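Local coordinates for protein tryptophan halogenase superfamily (Brevundimonas sp. BAL3, PDB 6FRL) that acts as a flavin-dependent halogenase that prefers bromination over chlorination, probably working on aromatic substrates such as indoles, at residues V254-R259 with H285-G290. Numbering follows the deposited sequence.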
loop_
_atom_site.group_PDB
_atom_site.type_symbol
_atom_site.label_atom_id
_atom_site.label_comp_id
_atom_site.label_asym_id
_atom_site.label_seq_id
_atom_site.Cartn_x
_atom_site.Cartn_y
_atom_site.Cartn_z
ATOM N N VAL B 254 -11.635 36.424 -1.841
ATOM C CA VAL B 254 -11.898 37.582 -1.036
ATOM C C VAL B 254 -12.181 37.130 0.405
ATOM O O VAL B 254 -12.982 36.186 0.622
ATOM C CB VAL B 254 -13.070 38.412 -1.627
ATOM C CG1 VAL B 254 -14.362 37.607 -1.683
ATOM C CG2 VAL B 254 -13.311 39.702 -0.838
ATOM N N GLN B 255 -11.501 37.783 1.367
ATOM C CA GLN B 255 -11.758 37.554 2.781
ATOM C C GLN B 255 -13.016 38.318 3.190
ATOM O O GLN B 255 -13.246 39.436 2.732
ATOM C CB GLN B 255 -10.573 37.983 3.680
ATOM C CG GLN B 255 -9.312 37.148 3.594
ATOM C CD GLN B 255 -9.452 35.757 4.209
ATOM O OE1 GLN B 255 -9.608 34.770 3.469
ATOM N NE2 GLN B 255 -9.369 35.659 5.546
ATOM N N SER B 256 -13.815 37.694 4.044
ATOM C CA SER B 256 -15.020 38.286 4.574
ATOM C C SER B 256 -14.950 38.344 6.101
ATOM O O SER B 256 -14.275 37.515 6.743
ATOM C CB SER B 256 -16.248 37.497 4.116
ATOM O OG SER B 256 -16.321 36.195 4.662
ATOM N N GLU B 257 -15.655 39.335 6.664
ATOM C CA GLU B 257 -15.759 39.551 8.111
ATOM C C GLU B 257 -17.091 38.962 8.545
ATOM O O GLU B 257 -18.096 39.251 7.930
ATOM C CB GLU B 257 -15.683 41.057 8.418
ATOM C CG GLU B 257 -15.664 41.438 9.902
ATOM C CD GLU B 257 -14.426 42.238 10.287
ATOM O OE1 GLU B 257 -13.800 41.859 11.303
ATOM O OE2 GLU B 257 -14.054 43.219 9.577
ATOM N N ASN B 258 -17.095 38.136 9.589
ATOM C CA ASN B 258 -18.341 37.508 10.077
ATOM C C ASN B 258 -19.327 38.578 10.568
ATOM O O ASN B 258 -18.906 39.568 11.158
ATOM C CB ASN B 258 -18.070 36.519 11.229
ATOM C CG ASN B 258 -17.419 35.224 10.780
ATOM O OD1 ASN B 258 -17.054 34.422 11.609
ATOM N ND2 ASN B 258 -17.274 35.020 9.482
ATOM N N ARG B 259 -20.626 38.363 10.325
ATOM C CA ARG B 259 -21.697 39.221 10.873
ATOM C C ARG B 259 -21.999 38.754 12.302
ATOM O O ARG B 259 -21.777 37.578 12.623
ATOM C CB ARG B 259 -22.984 39.197 10.000
ATOM C CG ARG B 259 -22.707 39.350 8.518
ATOM C CD ARG B 259 -23.815 39.903 7.657
ATOM N NE ARG B 259 -23.268 39.933 6.304
ATOM C CZ ARG B 259 -23.940 40.245 5.203
ATOM N NH1 ARG B 259 -23.311 40.219 4.034
ATOM N NH2 ARG B 259 -25.229 40.584 5.241
ATOM N N HIS B 285 -13.508 34.422 13.370
ATOM C CA HIS B 285 -14.231 35.717 13.160
ATOM C C HIS B 285 -14.213 36.199 11.688
ATOM O O HIS B 285 -14.739 37.260 11.360
ATOM C CB HIS B 285 -13.659 36.839 14.067
ATOM C CG HIS B 285 -13.465 36.446 15.505
ATOM N ND1 HIS B 285 -14.514 36.161 16.354
ATOM C CD2 HIS B 285 -12.337 36.319 16.249
ATOM C CE1 HIS B 285 -14.040 35.854 17.554
ATOM N NE2 HIS B 285 -12.721 35.946 17.516
ATOM N N ARG B 286 -13.629 35.412 10.801
ATOM C CA ARG B 286 -13.445 35.782 9.396
ATOM C C ARG B 286 -13.634 34.541 8.534
ATOM O O ARG B 286 -13.712 33.423 9.045
ATOM C CB ARG B 286 -12.045 36.364 9.164
ATOM C CG ARG B 286 -11.814 37.761 9.756
ATOM C CD ARG B 286 -10.325 38.035 10.082
ATOM N NE ARG B 286 -9.383 37.424 9.118
ATOM C CZ ARG B 286 -8.334 36.624 9.400
ATOM N NH1 ARG B 286 -7.984 36.292 10.656
ATOM N NH2 ARG B 286 -7.618 36.151 8.389
ATOM N N ALA B 287 -13.733 34.731 7.223
ATOM C CA ALA B 287 -13.809 33.576 6.341
ATOM C C ALA B 287 -13.112 33.828 5.015
ATOM O O ALA B 287 -13.073 34.961 4.537
ATOM C CB ALA B 287 -15.246 33.156 6.134
ATOM N N GLY B 288 -12.530 32.759 4.460
ATOM C CA GLY B 288 -12.081 32.728 3.088
ATOM C C GLY B 288 -13.263 32.452 2.162
ATOM O O GLY B 288 -14.118 31.600 2.462
ATOM N N ASN B 289 -13.334 33.212 1.064
ATOM C CA ASN B 289 -14.341 33.006 0.023
ATOM C C ASN B 289 -13.652 33.006 -1.329
ATOM O O ASN B 289 -12.632 33.659 -1.497
ATOM C CB ASN B 289 -15.387 34.115 -0.012
ATOM C CG ASN B 289 -15.988 34.413 1.333
ATOM O OD1 ASN B 289 -17.150 34.068 1.595
ATOM N ND2 ASN B 289 -15.209 35.085 2.199
ATOM N N GLY B 290 -14.235 32.296 -2.293
ATOM C CA GLY B 290 -13.777 32.377 -3.678
ATOM C C GLY B 290 -14.659 31.682 -4.710
ATOM O O GLY B 290 -15.555 30.930 -4.373
HETATM O O HOH W 1 -16.413 32.248 9.620
#
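V254-E257 and R286-G290 run antiparallel, their axes 4.7 Å apart at closest approach and 150° between directions, as adjacent strands of the large mixed β-sheet of this flavin-dependent halogenase. V254 with N289 and S256 with A287 are hydrogen-bonded pairs, whereas Q255-G288 and E257-R286 are non-hydrogen-bonded ones. The S256 N to A287 O bond is nearly straight (169°) and lies in the carbonyl plane; further along, N258 N bonds to H285 O at 3.1 Å.

On the face of V254, S256, A287 and N289, the N289 amide reaches across to the neighbouring strand. With CG set anti to its own carbonyl carbon, ND2 donates to both V254 O and S256 OG, each 2.9 Å away and close to the amide plane, while OD1 accepts from L312 N. A leucine in place of N289 would probably leave S256 OG without this donor, L312 N without its side-chain acceptor, and V254 O with just the weak backbone bond from N289 N within this pair of strands.

On the other face, the Q255 chain bends at chi2 and carries OE1 over G288, 3.2 Å from its CA; the same oxygen accepts from G55 N. The Q255 amide and R286 guanidinium planes stand 61° apart without bonding, and R286 NH2 is engaged instead by D168 in a salt bridge. Between the two segments a water may donate to R286 O and accepts from N258 ND2 at 2.9 Å.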